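Local coordinates for protein porin B (PDB 4GEY) that probably lets glucose and other sugars pass through the outer membrane of Pseudomonas putida by way of a carbohydrate-selective beta-barrel channel, at residues 412-417 with 422-427; 53-58 with 101-106; 194-197 with 203-206; 137-140 with 145-148. The protein carries 2 engineered substitutions. All coordinates share one frame; numbering follows the deposited sequence.

How the contacts relate
Contacts 1, 3 and 4 each join two antiparallel strands next to each other in the barrel, whereas contact 2 sets a short helix, 103-108, against strand 42-57. Contacts 1 and 2 are largely buried and touch, because strands 42-57 and 425-435 are neighbours: backbone bonds tie L426 to L56 and H57, and V427 packs on A53. Contacts 3 and 4, on the opposite side of the chain's centre and only partly buried, meet through strands 190-198 and 145-149. Contact 2, without hydrogen bonds across it, lays a leucine on A53, G54 and N55; contact 1 adds an asparagine tied to detergent; contacts 3 and 4 have charged side chains on one sheet face and detergent-contacting residues on the other.

Contact 1 of 4, residues 412-417 with 422-427; sequences YIKSPG and VDNALV. With DMU (decyl-beta-D-maltopyranoside), chain K; C8E ((hydroxyethyloxy)tri(ethyloxy)octane), chain F.
N424 reaches Y412 through its amide: ND2 of N424 donates to OH of Y412 over 2.8 Å in a nearly straight bond (163°). The hydroxyl lies in the amide plane, while the phenol ring stands almost perpendicular to that plane. Both residues belong to the antiparallel beta hairpin made by strands 404-414 and 425-435 of the outer-membrane barrel. The same ND2 also donates to O16 of a bound decyl maltoside at 3.1 Å, and OD1 of N424 accepts from the sugar's O49 at 2.7 Å, which fixes the rotation of the amide. K414 joins this cluster: its CG is anti to the backbone N (chi1 -168°) and the chain then bends three times, bringing NZ to within 2.9 Å of O49. A water ties OD1 of N424 to the backbone at S415 N and V422 O, while OG of S415 bonds to D420. Next along the strands, I413 and A425 exchange N-H...O bonds as the hydrogen-bonded pair. Y412 and L426 follow as a non-hydrogen-bonded pair, with CD1 of L426 at the edge of the tyrosine ring and a C8E detergent over one ring face. On the other side of the sheet CD1 of I413 rests on CB of A425, which in turn touches I108 of helix 103-108. Past the strand end, CG of P416 packs on CG1 of V422 at 3.5 Å.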
# COMPACT_ATOMS: atom_id res chain seq x y z
N TYR A 412 13.34 -6.77 -9.63
CA TYR A 412 14.21 -7.88 -9.26
C TYR A 412 13.86 -8.37 -7.87
O TYR A 412 13.74 -7.57 -6.94
CB TYR A 412 15.67 -7.44 -9.26
CG TYR A 412 16.67 -8.59 -9.32
CD1 TYR A 412 16.78 -9.38 -10.46
CD2 TYR A 412 17.51 -8.86 -8.25
CE1 TYR A 412 17.69 -10.42 -10.53
CE2 TYR A 412 18.43 -9.91 -8.31
CZ TYR A 412 18.51 -10.68 -9.45
OH TYR A 412 19.42 -11.72 -9.50
N ILE A 413 13.71 -9.68 -7.73
CA ILE A 413 13.26 -10.27 -6.48
C ILE A 413 14.18 -11.40 -6.00
O ILE A 413 14.30 -12.43 -6.65
CB ILE A 413 11.84 -10.82 -6.62
CG1 ILE A 413 10.94 -9.78 -7.28
CG2 ILE A 413 11.26 -11.19 -5.28
CD1 ILE A 413 9.79 -10.39 -7.95
N LYS A 414 14.80 -11.19 -4.85
CA LYS A 414 15.69 -12.18 -4.26
C LYS A 414 14.93 -12.95 -3.19
O LYS A 414 14.37 -12.35 -2.27
CB LYS A 414 16.90 -11.50 -3.64
CG LYS A 414 18.02 -12.45 -3.27
CD LYS A 414 18.39 -12.33 -1.80
CE LYS A 414 18.19 -13.64 -1.06
NZ LYS A 414 19.05 -14.74 -1.55
N SER A 415 14.93 -14.28 -3.31
CA SER A 415 14.15 -15.13 -2.42
C SER A 415 12.69 -14.69 -2.32
O SER A 415 12.28 -14.10 -1.32
CB SER A 415 14.76 -15.18 -1.03
OG SER A 415 16.05 -15.75 -1.07
N PRO A 416 11.90 -14.97 -3.36
CA PRO A 416 10.45 -14.80 -3.30
C PRO A 416 9.89 -15.56 -2.10
O PRO A 416 10.30 -16.70 -1.85
CB PRO A 416 9.99 -15.45 -4.60
CG PRO A 416 11.11 -15.22 -5.52
CD PRO A 416 12.33 -15.43 -4.69
N GLY A 417 9.00 -14.91 -1.36
CA GLY A 417 8.45 -15.49 -0.15
C GLY A 417 9.46 -15.78 0.95
O GLY A 417 9.16 -16.49 1.91
N VAL A 422 14.15 -20.61 -4.04
CA VAL A 422 13.52 -20.09 -5.24
C VAL A 422 14.49 -19.13 -5.90
O VAL A 422 14.99 -18.21 -5.25
CB VAL A 422 12.19 -19.34 -4.93
CG1 VAL A 422 11.67 -18.64 -6.17
CG2 VAL A 422 11.13 -20.29 -4.37
N ASP A 423 14.78 -19.35 -7.18
CA ASP A 423 15.77 -18.53 -7.89
C ASP A 423 15.33 -17.08 -7.99
O ASP A 423 14.13 -16.79 -8.02
CB ASP A 423 16.01 -19.08 -9.28
CG ASP A 423 16.60 -20.46 -9.26
OD1 ASP A 423 17.35 -20.79 -8.32
OD2 ASP A 423 16.31 -21.23 -10.20
N ASN A 424 16.30 -16.18 -8.00
CA ASN A 424 16.02 -14.76 -8.18
C ASN A 424 15.15 -14.56 -9.41
O ASN A 424 15.35 -15.22 -10.42
CB ASN A 424 17.32 -13.96 -8.36
CG ASN A 424 18.22 -14.02 -7.14
OD1 ASN A 424 17.90 -14.69 -6.15
ND2 ASN A 424 19.34 -13.32 -7.20
N ALA A 425 14.19 -13.65 -9.31
CA ALA A 425 13.29 -13.39 -10.43
C ALA A 425 13.58 -12.04 -11.08
O ALA A 425 13.75 -11.03 -10.39
CB ALA A 425 11.84 -13.46 -9.97
N LEU A 426 13.63 -12.03 -12.42
CA LEU A 426 13.69 -10.77 -13.16
C LEU A 426 12.35 -10.56 -13.85
O LEU A 426 11.92 -11.40 -14.65
CB LEU A 426 14.81 -10.80 -14.20
CG LEU A 426 15.10 -9.48 -14.92
CD1 LEU A 426 15.62 -8.49 -13.94
CD2 LEU A 426 16.11 -9.69 -16.02
N VAL A 427 11.69 -9.46 -13.53
CA VAL A 427 10.36 -9.20 -14.05
C VAL A 427 10.32 -7.89 -14.83
O VAL A 427 10.91 -6.89 -14.42
CB VAL A 427 9.32 -9.19 -12.91
CG1 VAL A 427 7.94 -8.77 -13.42
CG2 VAL A 427 9.25 -10.56 -12.21
C1 DMU K . 21.22 -15.33 -4.65
C2 DMU K . 21.56 -16.46 -3.83
C3 DMU K . 22.88 -17.05 -4.14
C4 DMU K . 24.01 -16.02 -4.26
O5 DMU K . 23.50 -14.67 -4.84
C6 DMU K . 22.16 -14.25 -4.49
O7 DMU K . 23.28 -17.98 -3.12
O16 DMU K . 21.81 -13.13 -5.31
C18 DMU K . 22.47 -11.89 -5.13
C19 DMU K . 22.46 -10.86 -6.30
C22 DMU K . 22.48 -9.33 -5.97
C25 DMU K . 22.29 -8.33 -7.12
C28 DMU K . 21.58 -7.01 -6.83
C31 DMU K . 21.19 -6.08 -7.97
C34 DMU K . 20.44 -4.80 -7.67
O49 DMU K . 19.85 -14.91 -4.30
O55 DMU K . 20.47 -17.44 -3.88
C57 DMU K . 25.04 -16.48 -5.01
O61 DMU K . 26.27 -15.87 -4.81
C5 DMU K . 23.88 -20.14 -2.46
C7 DMU K . 25.28 -20.26 -2.71
C8 DMU K . 25.56 -20.96 -3.98
C9 DMU K . 24.98 -20.23 -5.23
O1 DMU K . 23.73 -19.42 -4.83
C10 DMU K . 23.22 -19.33 -3.47
O2 DMU K . 26.94 -21.11 -4.12
O3 DMU K . 23.63 -19.59 -1.11
O4 DMU K . 25.86 -20.99 -1.60
C11 DMU K . 24.64 -21.07 -6.20
O6 DMU K . 25.59 -21.97 -6.62
C7 C8E F . 16.00 -3.48 -10.41
C8 C8E F . 16.32 -4.27 -11.67
O9 C8E F . 17.68 -4.65 -11.63
C10 C8E F . 17.93 -5.95 -12.12
C11 C8E F . 19.41 -6.29 -11.94
O12 C8E F . 19.65 -7.63 -12.29
C13 C8E F . 20.69 -8.18 -11.51
C14 C8E F . 21.20 -9.51 -12.08
O15 C8E F . 22.55 -9.66 -11.68
C16 C8E F . 22.73 -10.54 -10.59
C17 C8E F . 22.48 -11.99 -11.02
O18 C8E F . 23.55 -12.42 -11.83
C19 C8E F . 24.52 -13.16 -11.11
C20 C8E F . 25.35 -13.95 -12.11
O21 C8E F . 25.16 -13.41 -13.41
O HOH W 1 16.87 -16.60 -4.62

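Contact 2 of 4, residues 53-58 with 101-106; sequences AGNLHG and RNLSND. With DMU (decyl-beta-D-maltopyranoside), chain N.
L103, whose side chain lies against A53 and N55, directly follows the N-cap residue N102, and OD1 of N102 accepts from S104 N at 2.8 Å. The donor sits well above the carbonyl plane of this amide, 52° out of it. The backbone O of N102 accepts from D106 N, an alpha-helical i to i+4 bond, and the turn widens to pi type at 104-106. This short helix, 103-108, packs on strand 42-57 of the barrel, and L103 is the residue that makes the crossing. Its CB meets CB of A53 at 4.0 Å, and CG lies 3.5 Å from the carbonyl O of A53. CD1 of L103 rests on the backbone where G54 passes into N55, 3.3 Å from N55 N, and touches CB of N55 with the two side chains at about a right angle, while V427 of strand 425-435 also touches L103. The amide of N55 is engaged elsewhere: with CG between the backbone N and the carbonyl carbon (chi1 55°), OD1 accepts from T65 N and ND2 donates to D63 O. Further along strand 42-57, L56 and H57 both face L426 in a classic beta bulge. Ahead of the helix, NH2 of R101 donates to O3 of a bound decyl maltoside at 3.1 Å, and the maltoside's O7 lies at the guanidinium edge, in its plane. With a leucine in place of R101, O3 of the maltoside would probably be left without this donor and the sugar freer to shift.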
# COMPACT_ATOMS: atom_id res chain seq x y z
N ALA A 53 2.80 -7.37 -16.04
CA ALA A 53 4.04 -8.00 -15.58
C ALA A 53 4.31 -9.33 -16.28
O ALA A 53 3.41 -10.15 -16.47
CB ALA A 53 4.01 -8.19 -14.09
N GLY A 54 5.56 -9.52 -16.68
CA GLY A 54 5.96 -10.75 -17.33
C GLY A 54 7.31 -11.20 -16.82
O GLY A 54 8.21 -10.38 -16.67
N ASN A 55 7.45 -12.48 -16.53
CA ASN A 55 8.71 -13.00 -16.02
C ASN A 55 9.72 -13.17 -17.14
O ASN A 55 9.39 -13.68 -18.21
CB ASN A 55 8.50 -14.31 -15.25
CG ASN A 55 7.79 -15.37 -16.07
OD1 ASN A 55 6.82 -15.09 -16.78
ND2 ASN A 55 8.28 -16.61 -15.97
N LEU A 56 10.94 -12.71 -16.89
CA LEU A 56 12.01 -12.79 -17.88
C LEU A 56 13.02 -13.87 -17.52
O LEU A 56 13.64 -14.48 -18.41
CB LEU A 56 12.71 -11.44 -18.02
CG LEU A 56 11.84 -10.31 -18.56
CD1 LEU A 56 12.49 -8.97 -18.28
CD2 LEU A 56 11.65 -10.49 -20.04
N HIS A 57 13.16 -14.11 -16.22
CA HIS A 57 14.15 -15.05 -15.73
C HIS A 57 13.91 -15.42 -14.26
O HIS A 57 13.61 -14.55 -13.44
CB HIS A 57 15.54 -14.45 -15.92
CG HIS A 57 16.65 -15.34 -15.47
ND1 HIS A 57 17.35 -16.16 -16.34
CD2 HIS A 57 17.20 -15.55 -14.25
CE1 HIS A 57 18.27 -16.83 -15.67
NE2 HIS A 57 18.20 -16.48 -14.40
N GLY A 58 14.04 -16.70 -13.92
CA GLY A 58 14.01 -17.14 -12.53
C GLY A 58 12.65 -17.26 -11.89
O GLY A 58 11.65 -17.46 -12.59
N ARG A 101 -5.07 -10.69 -13.23
CA ARG A 101 -4.28 -11.71 -12.57
C ARG A 101 -2.89 -11.20 -12.21
O ARG A 101 -2.41 -10.22 -12.79
CB ARG A 101 -4.15 -12.94 -13.48
CG ARG A 101 -5.44 -13.73 -13.66
CD ARG A 101 -5.16 -15.06 -14.32
NE ARG A 101 -4.75 -14.89 -15.71
CZ ARG A 101 -4.45 -15.89 -16.53
NH1 ARG A 101 -4.50 -17.15 -16.11
NH2 ARG A 101 -4.09 -15.63 -17.78
N ASN A 102 -2.23 -11.88 -11.27
CA ASN A 102 -0.96 -11.45 -10.71
C ASN A 102 0.17 -12.44 -11.00
O ASN A 102 0.09 -13.60 -10.60
CB ASN A 102 -1.07 -11.30 -9.19
CG ASN A 102 0.15 -10.63 -8.58
OD1 ASN A 102 1.22 -10.56 -9.20
ND2 ASN A 102 -0.01 -10.11 -7.36
N LEU A 103 1.22 -11.95 -11.65
CA LEU A 103 2.44 -12.74 -11.91
C LEU A 103 3.04 -13.39 -10.67
O LEU A 103 3.48 -14.54 -10.71
CB LEU A 103 3.51 -11.87 -12.56
CG LEU A 103 4.16 -12.38 -13.85
CD1 LEU A 103 5.66 -12.10 -13.83
CD2 LEU A 103 3.86 -13.84 -14.11
N SER A 104 3.07 -12.63 -9.57
CA SER A 104 3.60 -13.10 -8.30
C SER A 104 3.00 -14.45 -7.87
O SER A 104 3.70 -15.34 -7.38
CB SER A 104 3.39 -12.06 -7.19
OG SER A 104 4.36 -11.03 -7.25
N ASN A 105 1.70 -14.61 -8.07
CA ASN A 105 1.08 -15.88 -7.78
C ASN A 105 1.34 -16.92 -8.85
O ASN A 105 1.71 -18.06 -8.56
CB ASN A 105 -0.42 -15.70 -7.59
CG ASN A 105 -0.74 -14.83 -6.41
OD1 ASN A 105 -0.07 -14.90 -5.38
ND2 ASN A 105 -1.75 -13.98 -6.56
N ASP A 106 1.19 -16.50 -10.11
CA ASP A 106 1.11 -17.44 -11.21
C ASP A 106 2.46 -17.97 -11.69
O ASP A 106 2.51 -19.04 -12.28
CB ASP A 106 0.30 -16.85 -12.36
CG ASP A 106 -1.17 -16.66 -12.00
OD1 ASP A 106 -1.63 -17.38 -11.09
OD2 ASP A 106 -1.85 -15.82 -12.62
C1 DMU N . -3.78 -12.17 -21.42
C2 DMU N . -4.13 -13.55 -21.18
C3 DMU N . -3.13 -14.58 -21.56
C4 DMU N . -1.66 -14.20 -21.26
O5 DMU N . -1.44 -12.68 -21.42
C6 DMU N . -2.46 -11.79 -20.96
O7 DMU N . -3.42 -15.83 -20.88
O16 DMU N . -2.13 -10.49 -21.43
C18 DMU N . -1.45 -9.56 -20.59
C19 DMU N . -0.93 -8.29 -21.29
C22 DMU N . -1.99 -7.34 -21.94
C25 DMU N . -1.49 -5.98 -22.39
C28 DMU N . -1.84 -4.74 -21.59
C31 DMU N . -1.11 -3.45 -21.90
O49 DMU N . -4.77 -11.27 -20.77
O55 DMU N . -5.43 -13.84 -21.80
C57 DMU N . -0.80 -14.82 -22.11
O61 DMU N . 0.55 -14.55 -21.96
C5 DMU N . -3.90 -18.11 -20.74
C7 DMU N . -2.74 -18.50 -19.99
C8 DMU N . -1.59 -18.96 -20.81
C9 DMU N . -1.38 -18.27 -22.21
O1 DMU N . -2.53 -17.28 -22.56
C10 DMU N . -3.63 -16.99 -21.64
O2 DMU N . -0.41 -18.88 -20.06
O3 DMU N . -5.03 -17.79 -19.85
O4 DMU N . -3.17 -19.55 -19.08
C11 DMU N . -1.25 -19.17 -23.18
O6 DMU N . -0.18 -20.03 -23.11

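Contact 3 of 4, residues 194-197 with 203-206; sequences RVKY and FFVQ. With C8E ((hydroxyethyloxy)tri(ethyloxy)octane), chain C.
Y197 and V205 exchange two backbone hydrogen bonds, from Y197 N to V205 O at 3.0 Å and from V205 N to Y197 O at 3.1 Å. They form the hydrogen-bonded pair of an antiparallel beta hairpin in the porin barrel, and K196 with Q206 is the non-hydrogen-bonded pair next to it. From that pair K196 reaches diagonally to F204 in a cation-pi contact, NZ lying 4.6 Å from the ring centroid and only 14° off the ring normal. CD of K196 covers the same ring face, 3.5 Å from CD1 of F204. With CG of F204 between the backbone N and the carbonyl carbon (chi1 69°), the ring turns a face to the lysine chain, and CD of Q206 approaches its edge in plane. OE1 of Q206 nestles among methylene groups, 3.4 Å from CD of R194, while NE2 of Q206 is bound by D157 O and E238. CB of K196 lies over the centre of the R194 guanidinium, a flat group that D146 and D157 anchor by salt bridges. On the other face of the sheet the side chains of Y197 and V205 lie side by side, CB of Y197 3.9 Å from CG2 of V205, and a C8E detergent touches V205, consistent with a surface turned to lipid. Strand 145-149 borders the hairpin beyond R194 and K196, and strand 232-245 borders it beyond F204 and Q206.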
# COMPACT_ATOMS: atom_id res chain seq x y z
N ARG A 194 -11.01 9.47 12.53
CA ARG A 194 -9.63 9.95 12.57
C ARG A 194 -9.57 11.41 13.02
O ARG A 194 -10.14 12.28 12.38
CB ARG A 194 -8.96 9.80 11.20
CG ARG A 194 -7.51 10.22 11.19
CD ARG A 194 -7.23 11.32 10.18
NE ARG A 194 -8.18 12.42 10.25
CZ ARG A 194 -8.25 13.40 9.36
NH1 ARG A 194 -7.41 13.42 8.34
NH2 ARG A 194 -9.15 14.36 9.49
N VAL A 195 -8.87 11.66 14.13
CA VAL A 195 -8.76 13.02 14.68
C VAL A 195 -7.35 13.56 14.49
O VAL A 195 -6.36 12.88 14.77
CB VAL A 195 -9.18 13.09 16.18
CG1 VAL A 195 -8.99 14.48 16.71
CG2 VAL A 195 -10.62 12.66 16.38
N LYS A 196 -7.25 14.79 14.00
CA LYS A 196 -5.97 15.36 13.61
C LYS A 196 -5.81 16.77 14.16
O LYS A 196 -6.71 17.61 14.04
CB LYS A 196 -5.84 15.37 12.08
CG LYS A 196 -4.52 15.93 11.57
CD LYS A 196 -4.19 15.45 10.17
CE LYS A 196 -5.13 16.05 9.14
NZ LYS A 196 -4.45 16.22 7.83
N TYR A 197 -4.66 17.01 14.77
CA TYR A 197 -4.35 18.30 15.35
C TYR A 197 -3.18 18.86 14.55
O TYR A 197 -2.12 18.26 14.53
CB TYR A 197 -4.00 18.13 16.84
CG TYR A 197 -3.46 19.36 17.57
CD1 TYR A 197 -3.69 20.65 17.11
CD2 TYR A 197 -2.71 19.21 18.74
CE1 TYR A 197 -3.18 21.76 17.78
CE2 TYR A 197 -2.21 20.31 19.42
CZ TYR A 197 -2.45 21.58 18.93
OH TYR A 197 -1.95 22.68 19.59
N PHE A 203 3.77 20.67 11.00
CA PHE A 203 3.81 19.55 11.94
C PHE A 203 2.43 19.19 12.45
O PHE A 203 1.69 20.06 12.91
CB PHE A 203 4.72 19.87 13.13
CG PHE A 203 4.92 18.72 14.06
CD1 PHE A 203 5.79 17.69 13.75
CD2 PHE A 203 4.24 18.66 15.26
CE1 PHE A 203 5.98 16.62 14.60
CE2 PHE A 203 4.43 17.59 16.12
CZ PHE A 203 5.31 16.57 15.79
N PHE A 204 2.08 17.92 12.39
CA PHE A 204 0.81 17.50 12.99
C PHE A 204 0.86 16.15 13.71
O PHE A 204 1.75 15.34 13.48
CB PHE A 204 -0.36 17.57 11.99
CG PHE A 204 -0.30 16.56 10.86
CD1 PHE A 204 -0.81 15.27 11.03
CD2 PHE A 204 0.17 16.92 9.62
CE1 PHE A 204 -0.80 14.36 9.97
CE2 PHE A 204 0.18 16.00 8.57
CZ PHE A 204 -0.30 14.73 8.76
N VAL A 205 -0.10 15.94 14.60
CA VAL A 205 -0.25 14.66 15.27
C VAL A 205 -1.65 14.14 14.99
O VAL A 205 -2.54 14.92 14.68
CB VAL A 205 -0.03 14.78 16.80
CG1 VAL A 205 1.41 15.18 17.09
CG2 VAL A 205 -0.98 15.78 17.39
N GLN A 206 -1.83 12.83 15.07
CA GLN A 206 -3.14 12.25 14.78
C GLN A 206 -3.28 10.86 15.34
O GLN A 206 -2.30 10.13 15.49
CB GLN A 206 -3.40 12.22 13.27
CG GLN A 206 -2.44 11.38 12.46
CD GLN A 206 -2.87 11.34 11.00
OE1 GLN A 206 -3.92 11.87 10.64
NE2 GLN A 206 -2.05 10.71 10.15
C1 C8E C . 4.86 7.40 18.59
C2 C8E C . 3.56 7.98 18.07
C3 C8E C . 3.55 9.48 18.34
C4 C8E C . 2.35 9.90 19.18
C5 C8E C . 1.59 11.04 18.53
C6 C8E C . 0.09 10.74 18.55
C7 C8E C . -0.65 11.70 19.47
C8 C8E C . -2.17 11.59 19.35
O9 C8E C . -2.69 12.78 18.80
C10 C8E C . -4.01 13.06 19.24
C11 C8E C . -4.60 14.27 18.51
O12 C8E C . -5.65 14.84 19.27

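Contact 4 of 4, residues 137-140 with 145-148; sequences KQKY and LDVK. With DMU (decyl-beta-D-maltopyranoside), chain M; C8E ((hydroxyethyloxy)tri(ethyloxy)octane), chain G.
Y140 turns one edge of its ring to V147, whose CG2 lies 4.0 Å from CE2 of the tyrosine and near the ring plane. Over one face runs the decyl tail of a maltoside, its C25 3.7 Å above the plane and offset toward the rim; the opposite face is backed by the backbone carbonyl carbon of Q138. The sugar's O49 lies at the ring edge, in plane. CG of Y140 is anti to the carbonyl carbon (chi1 -51°), and from there the ring reaches back along its own strand, where OH donates to OE1 of Q138 at 2.6 Å, on a lone pair in the carbonyl plane. NE2 of Q138 donates to H87 O. A phenylalanine at Y140 would lack the hydroxyl, probably leaving OE1 of Q138 without this donor and the ring freer to turn. The strands involved, 129-140 and 145-149, form an antiparallel beta hairpin of the barrel. Q138 and V147 exchange backbone bonds of 2.8 Å, and Y140 and L145 form the next hydrogen-bonded pair. On the other face of the hairpin the carboxylate of D146 lies between two lysine chains: OD1 is 3.2 Å from CD of K137, and OD2 is 3.6 Å from CD of K139. Neither ammonium group contacts D146, whose OD1 is instead salt-bridged to R194; this pairing, with the lysine charges nearby, would probably favour the ionised acid. CB of K148 touches CD of K137, and the extended chain carries NZ away to salt bridges with E156 and D157, with cation-pi contacts to W135 and F152.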
# COMPACT_ATOMS: atom_id res chain seq x y z
N LYS A 137 -15.85 15.13 6.53
CA LYS A 137 -14.73 15.68 7.28
C LYS A 137 -14.96 17.15 7.62
O LYS A 137 -15.40 17.91 6.77
CB LYS A 137 -13.45 15.52 6.47
CG LYS A 137 -12.24 16.21 7.09
CD LYS A 137 -10.96 15.72 6.45
CE LYS A 137 -10.55 16.58 5.30
NZ LYS A 137 -9.59 15.81 4.47
N GLN A 138 -14.66 17.56 8.85
CA GLN A 138 -14.77 18.97 9.19
C GLN A 138 -13.55 19.48 9.98
O GLN A 138 -13.01 18.78 10.84
CB GLN A 138 -16.08 19.26 9.94
CG GLN A 138 -16.42 20.75 10.07
CD GLN A 138 -17.84 21.01 10.56
OE1 GLN A 138 -18.26 20.51 11.61
NE2 GLN A 138 -18.59 21.80 9.80
N LYS A 139 -13.11 20.69 9.68
CA LYS A 139 -12.03 21.30 10.46
C LYS A 139 -12.59 22.37 11.41
O LYS A 139 -13.68 22.89 11.19
CB LYS A 139 -10.95 21.88 9.54
CG LYS A 139 -10.52 20.93 8.42
CD LYS A 139 -9.15 21.30 7.87
CE LYS A 139 -9.06 21.13 6.36
NZ LYS A 139 -9.09 22.47 5.71
N TYR A 140 -11.86 22.67 12.48
CA TYR A 140 -12.32 23.65 13.45
C TYR A 140 -11.15 24.52 13.89
O TYR A 140 -10.00 24.09 13.80
CB TYR A 140 -12.96 22.95 14.67
CG TYR A 140 -14.02 21.93 14.31
CD1 TYR A 140 -15.28 22.33 13.88
CD2 TYR A 140 -13.75 20.57 14.38
CE1 TYR A 140 -16.24 21.41 13.53
CE2 TYR A 140 -14.71 19.63 14.04
CZ TYR A 140 -15.96 20.05 13.61
OH TYR A 140 -16.91 19.11 13.26
N LEU A 145 -8.00 21.76 14.27
CA LEU A 145 -8.50 20.41 14.55
C LEU A 145 -9.24 19.87 13.35
O LEU A 145 -10.06 20.56 12.76
CB LEU A 145 -9.39 20.37 15.80
CG LEU A 145 -8.65 20.73 17.10
CD1 LEU A 145 -9.62 20.97 18.26
CD2 LEU A 145 -7.61 19.69 17.47
N ASP A 146 -8.94 18.62 12.99
CA ASP A 146 -9.47 18.02 11.78
C ASP A 146 -10.19 16.72 12.14
O ASP A 146 -9.54 15.74 12.50
CB ASP A 146 -8.31 17.77 10.82
CG ASP A 146 -8.76 17.46 9.40
OD1 ASP A 146 -9.75 16.72 9.24
OD2 ASP A 146 -8.11 17.94 8.45
N VAL A 147 -11.51 16.70 12.05
CA VAL A 147 -12.27 15.48 12.33
C VAL A 147 -12.83 14.83 11.06
O VAL A 147 -13.44 15.50 10.24
CB VAL A 147 -13.40 15.70 13.37
CG1 VAL A 147 -14.21 14.43 13.56
CG2 VAL A 147 -12.80 16.12 14.69
N LYS A 148 -12.61 13.52 10.93
CA LYS A 148 -12.97 12.76 9.74
C LYS A 148 -13.62 11.43 10.11
O LYS A 148 -13.05 10.65 10.87
CB LYS A 148 -11.71 12.50 8.91
CG LYS A 148 -11.91 11.69 7.63
CD LYS A 148 -10.55 11.36 7.02
CE LYS A 148 -10.66 10.55 5.75
NZ LYS A 148 -9.34 10.43 5.08
C1 DMU M . -15.21 27.14 14.94
C2 DMU M . -14.54 28.41 14.79
C3 DMU M . -15.02 29.49 15.67
C4 DMU M . -15.22 29.09 17.16
O5 DMU M . -15.91 27.71 17.18
C6 DMU M . -15.29 26.71 16.32
O7 DMU M . -14.13 30.63 15.57
O16 DMU M . -16.00 25.47 16.44
C18 DMU M . -15.95 24.66 17.61
C19 DMU M . -16.32 23.16 17.47
C22 DMU M . -15.61 22.12 18.39
C25 DMU M . -15.18 20.78 17.79
C28 DMU M . -14.04 20.03 18.43
C31 DMU M . -13.64 18.70 17.82
C34 DMU M . -13.31 17.54 18.72
O49 DMU M . -14.49 26.12 14.14
O55 DMU M . -14.57 28.86 13.39
C57 DMU M . -15.92 30.00 17.87
O61 DMU M . -17.26 30.18 17.55
C5 DMU M . -13.63 32.63 14.36
C7 DMU M . -13.14 33.51 15.38
C8 DMU M . -14.17 34.38 15.97
C9 DMU M . -15.50 33.65 16.39
O1 DMU M . -15.67 32.28 15.68
C10 DMU M . -14.65 31.70 14.83
O2 DMU M . -13.67 35.03 17.11
O3 DMU M . -12.50 31.93 13.71
O4 DMU M . -12.08 34.32 14.80
C11 DMU M . -16.58 34.36 16.09
O6 DMU M . -17.80 33.74 16.33
C1 C8E G . -17.51 15.21 11.53
C2 C8E G . -18.74 15.63 10.73
C3 C8E G . -19.38 16.91 11.27
C4 C8E G . -20.39 17.47 10.27
C5 C8E G . -21.51 18.28 10.94
C6 C8E G . -21.57 19.70 10.36
C7 C8E G . -22.63 20.57 11.01
C8 C8E G . -23.86 20.72 10.13
O9 C8E G . -24.70 21.76 10.61
C10 C8E G . -24.09 23.03 10.48
C11 C8E G . -25.10 24.15 10.69
O12 C8E G . -24.49 25.38 10.36